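Local structure of lipolytic enzyme (Clostridium thermocellum, 2VPT) at residues Trp66-Ile71 / Leu89-Asn94; Pro84-Leu89 / Thr122-Asp127; Gly100-Thr105 / Lys136-Val141; Tyr157-Ser162 / Asn189-Tyr194. The protein is a cellulosomal family 3 carbohydrate esterase whose SGNH-hydrolase catalytic domain, the part described here, is assigned to the deacetylation of xylan. All blocks are in the same frame, centred on the assembly; numbering follows the deposited sequence.

Contact 1. Residues Trp66-Ile71 / Leu89-Asn94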
loop_
_atom_site.group_PDB
_atom_site.type_symbol
_atom_site.label_atom_id
_atom_site.label_comp_id
_atom_site.label_asym_id
_atom_site.label_seq_id
_atom_site.Cartn_x
_atom_site.Cartn_y
_atom_site.Cartn_z
ATOM N N TRP A 66 4.926 10.334 4.457
ATOM C CA TRP A 66 4.866 10.938 5.783
ATOM C C TRP A 66 6.211 11.375 6.327
ATOM O O TRP A 66 7.248 10.774 6.056
ATOM C CB TRP A 66 4.190 10.041 6.797
ATOM C CG TRP A 66 2.711 9.921 6.640
ATOM C CD1 TRP A 66 1.996 9.906 5.477
ATOM C CD2 TRP A 66 1.771 9.706 7.695
ATOM N NE1 TRP A 66 0.658 9.712 5.758
ATOM C CE2 TRP A 66 0.496 9.589 7.108
ATOM C CE3 TRP A 66 1.884 9.617 9.086
ATOM C CZ2 TRP A 66 -0.650 9.369 7.859
ATOM C CZ3 TRP A 66 0.741 9.418 9.830
ATOM C CH2 TRP A 66 -0.512 9.305 9.222
ATOM N N THR A 67 6.139 12.431 7.136
ATOM C CA THR A 67 7.278 13.022 7.813
ATOM C C THR A 67 7.234 12.695 9.301
ATOM O O THR A 67 6.226 12.199 9.821
ATOM C CB THR A 67 7.216 14.546 7.662
ATOM O OG1 THR A 67 5.986 14.989 8.246
ATOM C CG2 THR A 67 7.281 14.952 6.175
ATOM N N ILE A 68 8.331 12.998 9.989
ATOM C CA ILE A 68 8.418 12.830 11.425
ATOM C C ILE A 68 7.237 13.433 12.205
ATOM O O ILE A 68 6.643 12.743 13.024
ATOM C CB ILE A 68 9.786 13.359 11.949
ATOM C CG1 ILE A 68 10.894 12.373 11.562
ATOM C CG2 ILE A 68 9.759 13.558 13.445
ATOM C CD1 ILE A 68 12.293 12.926 11.620
ATOM N N PRO A 69 6.904 14.719 11.980
ATOM C CA PRO A 69 5.796 15.268 12.766
ATOM C C PRO A 69 4.440 14.618 12.489
ATOM O O PRO A 69 3.588 14.548 13.382
ATOM C CB PRO A 69 5.809 16.766 12.406
ATOM C CG PRO A 69 6.573 16.896 11.171
ATOM C CD PRO A 69 7.561 15.750 11.155
ATOM N N GLN A 70 4.246 14.101 11.280
ATOM C CA GLN A 70 3.007 13.400 10.982
ATOM C C GLN A 70 2.930 12.067 11.733
ATOM O O GLN A 70 1.895 11.709 12.270
ATOM C CB GLN A 70 2.868 13.186 9.488
ATOM C CG GLN A 70 2.736 14.454 8.699
ATOM C CD GLN A 70 2.614 14.096 7.258
ATOM O OE1 GLN A 70 3.592 13.783 6.610
ATOM N NE2 GLN A 70 1.380 14.034 6.766
ATOM N N ILE A 71 4.040 11.341 11.764
ATOM C CA ILE A 71 4.138 10.160 12.600
ATOM C C ILE A 71 3.887 10.534 14.068
ATOM O O ILE A 71 3.083 9.895 14.743
ATOM C CB ILE A 71 5.512 9.472 12.464
ATOM C CG1 ILE A 71 5.712 8.950 11.033
ATOM C CG2 ILE A 71 5.664 8.354 13.484
ATOM C CD1 ILE A 71 4.843 7.729 10.612
ATOM N N LEU A 89 11.587 1.736 13.714
ATOM C CA LEU A 89 11.314 3.095 13.239
ATOM C C LEU A 89 12.281 3.470 12.117
ATOM O O LEU A 89 13.495 3.386 12.268
ATOM C CB LEU A 89 11.432 4.075 14.415
ATOM C CG LEU A 89 11.148 5.540 14.094
ATOM C CD1 LEU A 89 9.699 5.730 13.674
ATOM C CD2 LEU A 89 11.479 6.427 15.274
ATOM N N TRP A 90 11.737 3.907 10.996
ATOM C CA TRP A 90 12.530 4.280 9.838
ATOM C C TRP A 90 11.856 5.493 9.220
ATOM O O TRP A 90 10.882 5.368 8.465
ATOM C CB TRP A 90 12.633 3.095 8.862
ATOM C CG TRP A 90 13.547 3.325 7.706
ATOM C CD1 TRP A 90 14.417 4.363 7.535
ATOM C CD2 TRP A 90 13.689 2.497 6.549
ATOM N NE1 TRP A 90 15.071 4.241 6.341
ATOM C CE2 TRP A 90 14.660 3.087 5.723
ATOM C CE3 TRP A 90 13.097 1.304 6.133
ATOM C CZ2 TRP A 90 15.037 2.532 4.513
ATOM C CZ3 TRP A 90 13.489 0.756 4.931
ATOM C CH2 TRP A 90 14.443 1.364 4.140
ATOM N N ILE A 91 12.369 6.683 9.552
ATOM C CA ILE A 91 11.637 7.912 9.252
ATOM C C ILE A 91 12.569 9.112 9.143
ATOM O O ILE A 91 13.675 9.114 9.695
ATOM C CB ILE A 91 10.573 8.135 10.350
ATOM C CG1 ILE A 91 9.435 9.062 9.908
ATOM C CG2 ILE A 91 11.205 8.588 11.648
ATOM C CD1 ILE A 91 8.540 8.500 8.814
ATOM N N GLY A 92 12.124 10.116 8.387
ATOM C CA GLY A 92 12.798 11.421 8.308
ATOM C C GLY A 92 13.298 11.792 6.940
ATOM O O GLY A 92 13.654 12.945 6.703
ATOM N N GLY A 93 13.310 10.850 6.010
ATOM C CA GLY A 93 13.722 11.142 4.663
ATOM C C GLY A 93 12.821 12.180 4.018
ATOM O O GLY A 93 13.290 13.025 3.257
ATOM N N ASN A 94 11.526 12.111 4.304
ATOM C CA ASN A 94 10.602 13.055 3.707
ATOM C C ASN A 94 10.757 14.438 4.333
ATOM O O ASN A 94 10.540 15.445 3.643
ATOM C CB ASN A 94 9.149 12.587 3.772
ATOM C CG ASN A 94 8.876 11.426 2.857
ATOM O OD1 ASN A 94 8.222 10.452 3.250
ATOM N ND2 ASN A 94 9.378 11.500 1.652
HETATM O O HOH W 1 10.085 10.282 6.294
#

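Contact 2. Residues Pro84-Leu89 / Thr122-Asp127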
loop_
_atom_site.group_PDB
_atom_site.type_symbol
_atom_site.label_atom_id
_atom_site.label_comp_id
_atom_site.label_asym_id
_atom_site.label_seq_id
_atom_site.Cartn_x
_atom_site.Cartn_y
_atom_site.Cartn_z
ATOM N N PRO A 84 2.841 -2.867 20.869
ATOM C CA PRO A 84 3.954 -3.681 20.421
ATOM C C PRO A 84 5.029 -3.857 21.491
ATOM O O PRO A 84 5.207 -2.990 22.341
ATOM C CB PRO A 84 4.530 -2.858 19.272
ATOM C CG PRO A 84 4.175 -1.461 19.616
ATOM C CD PRO A 84 2.840 -1.538 20.238
ATOM N N ASP A 85 5.753 -4.960 21.405
ATOM C CA ASP A 85 6.943 -5.182 22.234
ATOM C C ASP A 85 8.153 -4.430 21.678
ATOM O O ASP A 85 9.026 -3.985 22.422
ATOM C CB ASP A 85 7.244 -6.677 22.309
ATOM C CG ASP A 85 6.094 -7.465 22.876
ATOM O OD1 ASP A 85 5.685 -7.148 24.011
ATOM O OD2 ASP A 85 5.588 -8.375 22.194
ATOM N N VAL A 86 8.183 -4.269 20.356
ATOM C CA VAL A 86 9.311 -3.716 19.633
ATOM C C VAL A 86 8.752 -2.802 18.544
ATOM O O VAL A 86 7.721 -3.114 17.927
ATOM C CB VAL A 86 10.134 -4.842 18.955
ATOM C CG1 VAL A 86 11.296 -4.296 18.145
ATOM C CG2 VAL A 86 10.662 -5.843 19.994
ATOM N N VAL A 87 9.429 -1.679 18.319
ATOM C CA VAL A 87 9.130 -0.777 17.223
ATOM C C VAL A 87 10.350 -0.702 16.320
ATOM O O VAL A 87 11.468 -0.523 16.803
ATOM C CB VAL A 87 8.756 0.637 17.742
ATOM C CG1 VAL A 87 8.658 1.644 16.593
ATOM C CG2 VAL A 87 7.475 0.560 18.529
ATOM N N PHE A 88 10.127 -0.837 15.012
ATOM C CA PHE A 88 11.137 -0.643 13.996
ATOM C C PHE A 88 10.835 0.702 13.351
ATOM O O PHE A 88 9.919 0.802 12.528
ATOM C CB PHE A 88 11.071 -1.721 12.905
ATOM C CG PHE A 88 11.543 -3.099 13.300
ATOM C CD1 PHE A 88 12.274 -3.358 14.445
ATOM C CD2 PHE A 88 11.267 -4.156 12.442
ATOM C CE1 PHE A 88 12.714 -4.660 14.722
ATOM C CE2 PHE A 88 11.702 -5.451 12.724
ATOM C CZ PHE A 88 12.429 -5.686 13.855
ATOM N N LEU A 89 11.587 1.736 13.714
ATOM C CA LEU A 89 11.314 3.095 13.239
ATOM C C LEU A 89 12.281 3.470 12.117
ATOM O O LEU A 89 13.495 3.386 12.268
ATOM C CB LEU A 89 11.432 4.075 14.415
ATOM C CG LEU A 89 11.148 5.540 14.094
ATOM C CD1 LEU A 89 9.699 5.730 13.674
ATOM C CD2 LEU A 89 11.479 6.427 15.274
ATOM N N THR A 122 11.060 -1.798 23.242
ATOM C CA THR A 122 12.379 -1.812 22.644
ATOM C C THR A 122 12.265 -1.138 21.284
ATOM O O THR A 122 11.385 -1.479 20.487
ATOM C CB THR A 122 12.915 -3.238 22.521
ATOM O OG1 THR A 122 13.116 -3.763 23.843
ATOM C CG2 THR A 122 14.226 -3.302 21.745
ATOM N N LEU A 123 13.154 -0.188 21.027
ATOM C CA LEU A 123 13.087 0.646 19.825
ATOM C C LEU A 123 14.345 0.513 18.984
ATOM O O LEU A 123 15.462 0.615 19.483
ATOM C CB LEU A 123 12.878 2.116 20.225
ATOM C CG LEU A 123 12.800 3.155 19.099
ATOM C CD1 LEU A 123 11.597 2.952 18.171
ATOM C CD2 LEU A 123 12.758 4.581 19.676
ATOM N N PHE A 124 14.152 0.258 17.699
ATOM C CA PHE A 124 15.205 0.279 16.697
ATOM C C PHE A 124 14.966 1.454 15.776
ATOM O O PHE A 124 13.842 1.681 15.339
ATOM C CB PHE A 124 15.206 -1.025 15.897
ATOM C CG PHE A 124 15.618 -2.218 16.701
ATOM C CD1 PHE A 124 16.946 -2.525 16.837
ATOM C CD2 PHE A 124 14.690 -3.002 17.362
ATOM C CE1 PHE A 124 17.356 -3.608 17.582
ATOM C CE2 PHE A 124 15.100 -4.093 18.122
ATOM C CZ PHE A 124 16.437 -4.390 18.221
ATOM N N VAL A 125 16.032 2.201 15.501
ATOM C CA VAL A 125 15.986 3.382 14.643
ATOM C C VAL A 125 16.959 3.181 13.496
ATOM O O VAL A 125 18.154 2.974 13.734
ATOM C CB VAL A 125 16.339 4.654 15.425
ATOM C CG1 VAL A 125 16.330 5.869 14.484
ATOM C CG2 VAL A 125 15.343 4.850 16.585
ATOM N N ALA A 126 16.456 3.262 12.265
ATOM C CA ALA A 126 17.250 3.059 11.057
ATOM C C ALA A 126 17.635 4.354 10.343
ATOM O O ALA A 126 16.880 5.329 10.354
ATOM C CB ALA A 126 16.491 2.173 10.082
ATOM N N ASP A 127 18.805 4.344 9.710
ATOM C CA ASP A 127 19.100 5.307 8.653
ATOM C C ASP A 127 18.700 4.745 7.275
ATOM O O ASP A 127 18.055 3.687 7.210
ATOM C CB ASP A 127 20.546 5.833 8.738
ATOM C CG ASP A 127 21.598 4.832 8.339
ATOM O OD1 ASP A 127 21.276 3.661 8.066
ATOM O OD2 ASP A 127 22.785 5.250 8.291
#

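Contact 3. Residues Gly100-Thr105 / Lys136-Val141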
loop_
_atom_site.group_PDB
_atom_site.type_symbol
_atom_site.label_atom_id
_atom_site.label_comp_id
_atom_site.label_asym_id
_atom_site.label_seq_id
_atom_site.Cartn_x
_atom_site.Cartn_y
_atom_site.Cartn_z
ATOM N N GLY A 100 12.524 20.209 3.185
ATOM C CA GLY A 100 13.810 20.936 3.320
ATOM C C GLY A 100 14.280 21.133 4.759
ATOM O O GLY A 100 14.824 22.183 5.088
ATOM N N ASN A 101 14.090 20.115 5.609
ATOM C CA ASN A 101 14.335 20.149 7.080
ATOM C C ASN A 101 15.150 18.835 7.122
ATOM O O ASN A 101 14.557 17.763 7.152
ATOM C CB ASN A 101 12.965 20.177 7.742
ATOM C CG ASN A 101 13.037 20.316 9.210
ATOM O OD1 ASN A 101 13.962 20.919 9.742
ATOM N ND2 ASN A 101 12.058 19.766 9.899
ATOM N N LEU A 102 16.460 18.793 7.352
ATOM C CA LEU A 102 17.163 18.014 8.412
ATOM C C LEU A 102 16.646 17.900 9.845
ATOM O O LEU A 102 17.137 18.560 10.733
ATOM C CB LEU A 102 18.667 18.367 8.382
ATOM C CG LEU A 102 19.682 17.216 8.476
ATOM C CD1 LEU A 102 19.479 16.371 9.704
ATOM C CD2 LEU A 102 19.643 16.385 7.199
ATOM N N ASN A 103 15.704 16.971 10.081
ATOM C CA ASN A 103 14.943 16.996 11.308
ATOM C C ASN A 103 15.522 16.152 12.428
ATOM O O ASN A 103 14.868 15.254 12.969
ATOM C CB ASN A 103 13.482 16.642 11.029
ATOM C CG ASN A 103 12.535 17.176 12.078
ATOM O OD1 ASN A 103 12.951 17.833 13.044
ATOM N ND2 ASN A 103 11.236 16.912 11.898
ATOM N N ALA A 104 16.750 16.484 12.799
ATOM C CA ALA A 104 17.406 15.874 13.927
ATOM C C ALA A 104 16.603 16.059 15.206
ATOM O O ALA A 104 16.391 15.113 15.958
ATOM C CB ALA A 104 18.804 16.449 14.074
ATOM N N THR A 105 16.143 17.283 15.468
ATOM C CA THR A 105 15.383 17.530 16.679
ATOM C C THR A 105 14.051 16.767 16.704
ATOM O O THR A 105 13.646 16.228 17.743
ATOM C CB THR A 105 15.129 19.051 16.894
ATOM O OG1 THR A 105 16.382 19.711 17.098
ATOM C CG2 THR A 105 14.251 19.271 18.092
ATOM N N LYS A 136 22.278 11.203 2.532
ATOM C CA LYS A 136 23.453 10.973 3.377
ATOM C C LYS A 136 23.614 12.064 4.446
ATOM O O LYS A 136 24.109 11.814 5.539
ATOM C CB LYS A 136 24.718 10.892 2.521
ATOM C CG LYS A 136 24.769 9.698 1.558
ATOM C CD LYS A 136 26.092 9.676 0.795
ATOM C CE LYS A 136 26.152 8.552 -0.206
ATOM N NZ LYS A 136 27.382 8.630 -1.047
ATOM N N GLN A 137 23.168 13.280 4.140
ATOM C CA GLN A 137 23.252 14.371 5.093
ATOM C C GLN A 137 22.417 14.104 6.341
ATOM O O GLN A 137 22.797 14.449 7.459
ATOM C CB GLN A 137 22.791 15.680 4.449
ATOM C CG GLN A 137 23.243 16.913 5.201
ATOM C CD GLN A 137 22.782 18.222 4.582
ATOM O OE1 GLN A 137 21.895 18.266 3.726
ATOM N NE2 GLN A 137 23.382 19.302 5.035
ATOM N N TYR A 138 21.249 13.493 6.138
ATOM C CA TYR A 138 20.384 13.097 7.247
ATOM C C TYR A 138 20.925 11.836 7.937
ATOM O O TYR A 138 20.966 11.768 9.161
ATOM C CB TYR A 138 18.955 12.869 6.744
ATOM C CG TYR A 138 17.992 12.379 7.790
ATOM C CD1 TYR A 138 17.837 13.037 8.988
ATOM C CD2 TYR A 138 17.230 11.243 7.581
ATOM C CE1 TYR A 138 16.970 12.603 9.942
ATOM C CE2 TYR A 138 16.365 10.792 8.532
ATOM C CZ TYR A 138 16.227 11.462 9.717
ATOM O OH TYR A 138 15.367 11.038 10.708
ATOM N N ASN A 139 21.380 10.868 7.156
ATOM C CA ASN A 139 21.973 9.656 7.743
ATOM C C ASN A 139 23.042 10.029 8.771
ATOM O O ASN A 139 23.122 9.426 9.846
ATOM C CB ASN A 139 22.626 8.788 6.673
ATOM C CG ASN A 139 21.635 8.033 5.819
ATOM O OD1 ASN A 139 20.438 7.987 6.104
ATOM N ND2 ASN A 139 22.142 7.421 4.761
ATOM N N ALA A 140 23.858 11.037 8.446
ATOM C CA ALA A 140 24.970 11.420 9.307
ATOM C C ALA A 140 24.554 11.728 10.729
ATOM O O ALA A 140 25.316 11.470 11.660
ATOM C CB ALA A 140 25.704 12.623 8.720
ATOM N N VAL A 141 23.380 12.322 10.928
ATOM C CA VAL A 141 22.974 12.757 12.272
ATOM C C VAL A 141 22.375 11.664 13.155
ATOM O O VAL A 141 22.319 11.806 14.374
ATOM C CB VAL A 141 21.995 13.966 12.239
ATOM C CG1 VAL A 141 22.568 15.093 11.358
ATOM C CG2 VAL A 141 20.598 13.563 11.787
#

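Contact 4. Residues Tyr157-Ser162 / Asn189-Tyr194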
loop_
_atom_site.group_PDB
_atom_site.type_symbol
_atom_site.label_atom_id
_atom_site.label_comp_id
_atom_site.label_asym_id
_atom_site.label_seq_id
_atom_site.Cartn_x
_atom_site.Cartn_y
_atom_site.Cartn_z
ATOM N N TYR A 157 18.302 1.293 19.734
ATOM C CA TYR A 157 19.414 0.693 19.018
ATOM C C TYR A 157 19.394 1.160 17.580
ATOM O O TYR A 157 18.325 1.274 16.982
ATOM C CB TYR A 157 19.294 -0.845 19.076
ATOM C CG TYR A 157 19.188 -1.344 20.496
ATOM C CD1 TYR A 157 20.335 -1.542 21.262
ATOM C CD2 TYR A 157 17.955 -1.566 21.092
ATOM C CE1 TYR A 157 20.246 -1.974 22.578
ATOM C CE2 TYR A 157 17.852 -1.999 22.415
ATOM C CZ TYR A 157 19.005 -2.191 23.150
ATOM O OH TYR A 157 18.923 -2.618 24.465
ATOM N N PHE A 158 20.568 1.427 17.031
ATOM C CA PHE A 158 20.737 1.921 15.677
ATOM C C PHE A 158 20.838 0.766 14.695
ATOM O O PHE A 158 21.550 -0.208 14.918
ATOM C CB PHE A 158 22.007 2.794 15.610
ATOM C CG PHE A 158 22.332 3.329 14.244
ATOM C CD1 PHE A 158 21.408 4.063 13.511
ATOM C CD2 PHE A 158 23.583 3.133 13.703
ATOM C CE1 PHE A 158 21.740 4.553 12.264
ATOM C CE2 PHE A 158 23.915 3.629 12.468
ATOM C CZ PHE A 158 22.989 4.338 11.741
ATOM N N VAL A 159 20.124 0.884 13.587
ATOM C CA VAL A 159 20.175 -0.075 12.497
ATOM C C VAL A 159 20.763 0.635 11.289
ATOM O O VAL A 159 20.136 1.519 10.690
ATOM C CB VAL A 159 18.781 -0.642 12.185
ATOM C CG1 VAL A 159 18.850 -1.600 10.988
ATOM C CG2 VAL A 159 18.194 -1.317 13.438
ATOM N N LYS A 160 22.000 0.281 10.955
ATOM C CA LYS A 160 22.728 0.977 9.905
ATOM C C LYS A 160 22.394 0.440 8.518
ATOM O O LYS A 160 23.208 -0.205 7.865
ATOM C CB LYS A 160 24.240 0.876 10.167
ATOM C CG LYS A 160 25.067 1.826 9.316
ATOM C CD LYS A 160 26.543 1.793 9.678
ATOM C CE LYS A 160 27.410 2.345 8.588
ATOM N NZ LYS A 160 28.790 2.625 9.088
ATOM N N LEU A 161 21.190 0.737 8.041
ATOM C CA LEU A 161 20.806 0.359 6.689
ATOM C C LEU A 161 21.728 0.946 5.624
ATOM O O LEU A 161 21.868 0.396 4.521
ATOM C CB LEU A 161 19.345 0.739 6.404
ATOM C CG LEU A 161 18.302 0.102 7.330
ATOM C CD1 LEU A 161 16.903 0.508 6.928
ATOM C CD2 LEU A 161 18.434 -1.422 7.350
ATOM N N SER A 162 22.378 2.069 5.948
ATOM C CA SER A 162 23.320 2.686 5.013
ATOM C C SER A 162 24.574 1.859 4.729
ATOM O O SER A 162 25.307 2.194 3.793
ATOM C CB SER A 162 23.738 4.069 5.503
ATOM O OG SER A 162 24.383 4.001 6.760
ATOM N N ASN A 189 18.095 -8.083 5.401
ATOM C CA ASN A 189 19.265 -8.742 5.994
ATOM C C ASN A 189 20.000 -7.884 7.002
ATOM O O ASN A 189 20.509 -8.396 7.996
ATOM C CB ASN A 189 20.159 -9.330 4.910
ATOM C CG ASN A 189 19.626 -10.691 4.440
ATOM O OD1 ASN A 189 18.826 -10.773 3.531
ATOM N ND2 ASN A 189 20.021 -11.748 5.137
ATOM N N ILE A 190 19.995 -6.564 6.789
ATOM C CA ILE A 190 20.630 -5.649 7.732
ATOM C C ILE A 190 19.756 -5.489 8.984
ATOM O O ILE A 190 20.258 -5.515 10.099
ATOM C CB ILE A 190 20.964 -4.302 7.079
ATOM C CG1 ILE A 190 21.917 -4.491 5.888
ATOM C CG2 ILE A 190 21.569 -3.341 8.110
ATOM C CD1 ILE A 190 22.023 -3.294 4.975
ATOM N N TRP A 191 18.435 -5.351 8.830
ATOM C CA TRP A 191 17.582 -5.392 10.005
ATOM C C TRP A 191 17.855 -6.656 10.826
ATOM O O TRP A 191 17.940 -6.597 12.050
ATOM C CB TRP A 191 16.093 -5.394 9.635
ATOM C CG TRP A 191 15.505 -4.054 9.217
ATOM C CD1 TRP A 191 15.249 -3.656 7.951
ATOM C CD2 TRP A 191 15.091 -2.969 10.071
ATOM N NE1 TRP A 191 14.697 -2.389 7.948
ATOM C CE2 TRP A 191 14.586 -1.958 9.240
ATOM C CE3 TRP A 191 15.088 -2.763 11.453
ATOM C CZ2 TRP A 191 14.097 -0.742 9.749
ATOM C CZ3 TRP A 191 14.608 -1.563 11.956
ATOM C CH2 TRP A 191 14.110 -0.577 11.106
ATOM N N TYR A 192 17.929 -7.810 10.154
ATOM C CA TYR A 192 18.187 -9.059 10.856
ATOM C C TYR A 192 19.491 -8.969 11.651
ATOM O O TYR A 192 19.516 -9.260 12.836
ATOM C CB TYR A 192 18.201 -10.229 9.872
ATOM C CG TYR A 192 18.436 -11.575 10.534
ATOM C CD1 TYR A 192 17.372 -12.361 10.946
ATOM C CD2 TYR A 192 19.723 -12.039 10.761
ATOM C CE1 TYR A 192 17.583 -13.586 11.548
ATOM C CE2 TYR A 192 19.943 -13.265 11.349
ATOM C CZ TYR A 192 18.873 -14.020 11.757
ATOM O OH TYR A 192 19.097 -15.251 12.351
ATOM N N LYS A 193 20.553 -8.564 10.975
ATOM C CA LYS A 193 21.871 -8.419 11.619
ATOM C C LYS A 193 21.803 -7.642 12.931
ATOM O O LYS A 193 22.361 -8.046 13.953
ATOM C CB LYS A 193 22.844 -7.768 10.641
ATOM C CG LYS A 193 24.199 -7.373 11.235
ATOM C CD LYS A 193 25.090 -6.767 10.179
ATOM C CE LYS A 193 26.356 -6.204 10.810
ATOM N NZ LYS A 193 27.241 -5.583 9.820
ATOM N N TYR A 194 21.121 -6.501 12.895
ATOM C CA TYR A 194 21.096 -5.590 14.039
ATOM C C TYR A 194 20.027 -5.900 15.081
ATOM O O TYR A 194 20.085 -5.394 16.191
ATOM C CB TYR A 194 20.985 -4.127 13.547
ATOM C CG TYR A 194 22.286 -3.589 12.967
ATOM C CD1 TYR A 194 23.211 -2.949 13.780
ATOM C CD2 TYR A 194 22.587 -3.696 11.622
ATOM C CE1 TYR A 194 24.394 -2.475 13.274
ATOM C CE2 TYR A 194 23.792 -3.216 11.098
ATOM C CZ TYR A 194 24.692 -2.603 11.941
ATOM O OH TYR A 194 25.893 -2.109 11.460
HETATM O O HOH W 2 21.186 -2.603 16.824
#

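Contact 1. Residues Trp66-Ile71 / Leu89-Asn94
Trp66 O, Gly92 N and Asn94 N meet at a single water, which donates to the carbonyl at 2.9 Å and accepts from both amides, Gly92 N at 2.9 Å and Asn94 N at 3.1 Å. The water thus ties the residue before one helix cap to the first turn of another, because Thr67 stands at the N-cap of helix 68-82 and Gly92 at that of helix 93-99. Beside this polar bridge, Ile91 packs against Ile68 and Ile71. With its CG1 anti to the backbone N (chi1 -159°), it sends CD1 to within 3.6 Å of Ile71 CG1, the two side chains meeting tip to tip. Its CG2 branch lies 3.8 Å from Ile68 CG1, and Ile68 CD1 continues over Gly92, 3.7 Å from its CA. Nearby, the Thr67 and Asn94 side chains cross at about a right angle, CG2 meeting CB. Within its own turn, Thr67 N gives a 2.9 Å bond to Gln70 OE1. The Gly92-Gly93-Asn94-Asp95 run matches the block III signature of SGNH hydrolases, whose asparagine contributes to the oxyanion hole in relatives. Water-held amides together with an isoleucine cluster therefore probably fix the backbone that carries Asn94.

Contact 2. Residues Pro84-Leu89 / Thr122-Asp127
Val87 uses both of its backbone polar groups on strand 122-126: its N donates to Thr122 O at 2.9 Å, and its O accepts from Phe124 N at 2.9 Å, almost straight at 176°. Leu89 repeats the pattern two residues on, with N to Phe124 O at 2.8 Å and O from Ala126 N at 3.0 Å. Before them, Asp85 O takes Thr122 N at 3.1 Å. The intervening Val86 and Phe88 turn their backbone groups to strand 5-12, bonding to Lys7, Met9 and Val11, while Asp85 OD2 receives Lys7 N. Polar backbone on both sides of strand 86-90 is thereby satisfied inside the core. On one face, Phe88 and Phe124 lean the same way, since each CG sits beside its own backbone N (chi1 -72° and -68°). Phe124 CD2 comes to the edge of the Phe88 ring, 3.7 Å from CE1, and Val86 CG1 meets the Phe124 edge in plane. Helix 181-203 packs over this side. The opposite face pairs Val87 CG1 with Leu123 CD1 at 3.6 Å. Two adjacent parallel strands joined through helices 93-99 and 104-117 form the beta-alpha-beta crossover of the SGNH hydrolase alpha/beta fold.

Contact 3. Residues Gly100-Thr105 / Lys136-Val141
Leu102 reaches from the loop before helix 104-117 onto helix 136-139, joining two helical elements near the surface of the SGNH fold by apolar contact alone. Its side chain was modelled in two conformers, and the one described has an unusual first torsion (chi1 -135°), so its approaches belong to one of two modelled states. In that state the two methyls divide the work. CD2 lies against the first turn of the helix, 3.6 Å from Tyr138 CB, whereas CD1 sits at the edge of the Tyr138 ring, in its plane, and also lies 3.7 Å from Val141 CG2. The Leu102 and Val141 side chains run alongside each other in opposing senses.

In the next shell, an inverse gamma turn centred on Asn103 orients the loop; its closing bond, Ala104 N to Leu102 O, is weak. Asn103 also caps the helix, its OD1 accepting from Gly106 N while ND2 donates to Asp95 OD1. Across the contact, Tyr138 places CG opposite its backbone N (chi1 177°), which swings the ring alongside Leu102 and carries the hydroxyl to Ile91 O, where it is anchored by a hydrogen bond, with Ile68 packing against the side chain. Val141 N bonds to Tyr138 O, and the CG2 methyl of Val141 finishes the contact 4.1 Å from Ala104 CB.

Contact 4. Residues Tyr157-Ser162 / Asn189-Tyr194
Val159 and Leu161 share one face of the Trp191 indole. Val159 CG1 stands over the six-membered ring, 4.3 Å from its centroid and 23° off the normal, and Leu161 CD2 stands over the five-membered ring at 4.1 Å, two CH-pi contacts, one on each ring of the indole. Val159 crosses the indole at about a right angle. Leu161 holds its CG beside the backbone N (chi1 -59°), which turns both methyls to the helix, CD1 3.8 Å from Trp191 NE1 and CD2 equally close to Ile190 CG2. The same Ile190 methyl lies 3.5 Å from Lys160 O. Phe88 and Tyr27 also stack on Trp191, so the indole is clasped by aromatic as well as aliphatic groups.

This is the strand-to-helix layer of an alpha/beta fold: strand 157-159, paired with 122-126 in the sheet, and helix 189-194 run nearly antiparallel, at 154°, with their axes 8.7 Å apart.

The Tyr194 and Lys160 end is the more exposed part. Within it Lys160 N is a buried exception, 3.9 Å above the centre of the Tyr194 ring face, also over the Phe158 ring, and without a hydrogen-bond partner in the model. An inverse gamma turn centred on Lys160, closed by a weak Leu161 N to Val159 O bond, bends the chain there. The Tyr194 hydroxyl bonds to Glu163 OE1 beside Lys160 CB, while the extended lysine chain leads away toward solvent. At the ring edge, one water donates to Phe158 O and to Tyr194 O, each at 3.1 Å, bridging strand and helix where no direct hydrogen bond does.

How the contacts relate
Contacts 1 and 2 share Leu89, with centres about 13 Å apart: strand 86-90 bonds along 122-126, then hands over to the loop packed in contact 1. Contact 3, about 11 Å from contact 1 between centres, is tied to that loop through Tyr138. Contact 4 continues the sheet beyond contact 2, Val159 N bonding to Val125 O at 2.9 Å, and Asp127 OD2 probably bonds to Ser162 OG. Contacts 1 and 4 lie on opposite sides of the chain's centre, about 18 Å between centres, yet Trp90 reaches Leu161. Asn94 of contact 1 lies near the probable Ser14-His178-Asp175 triad; the bound calcium lies about 11 Å from the Asp85 side chain of contact 2.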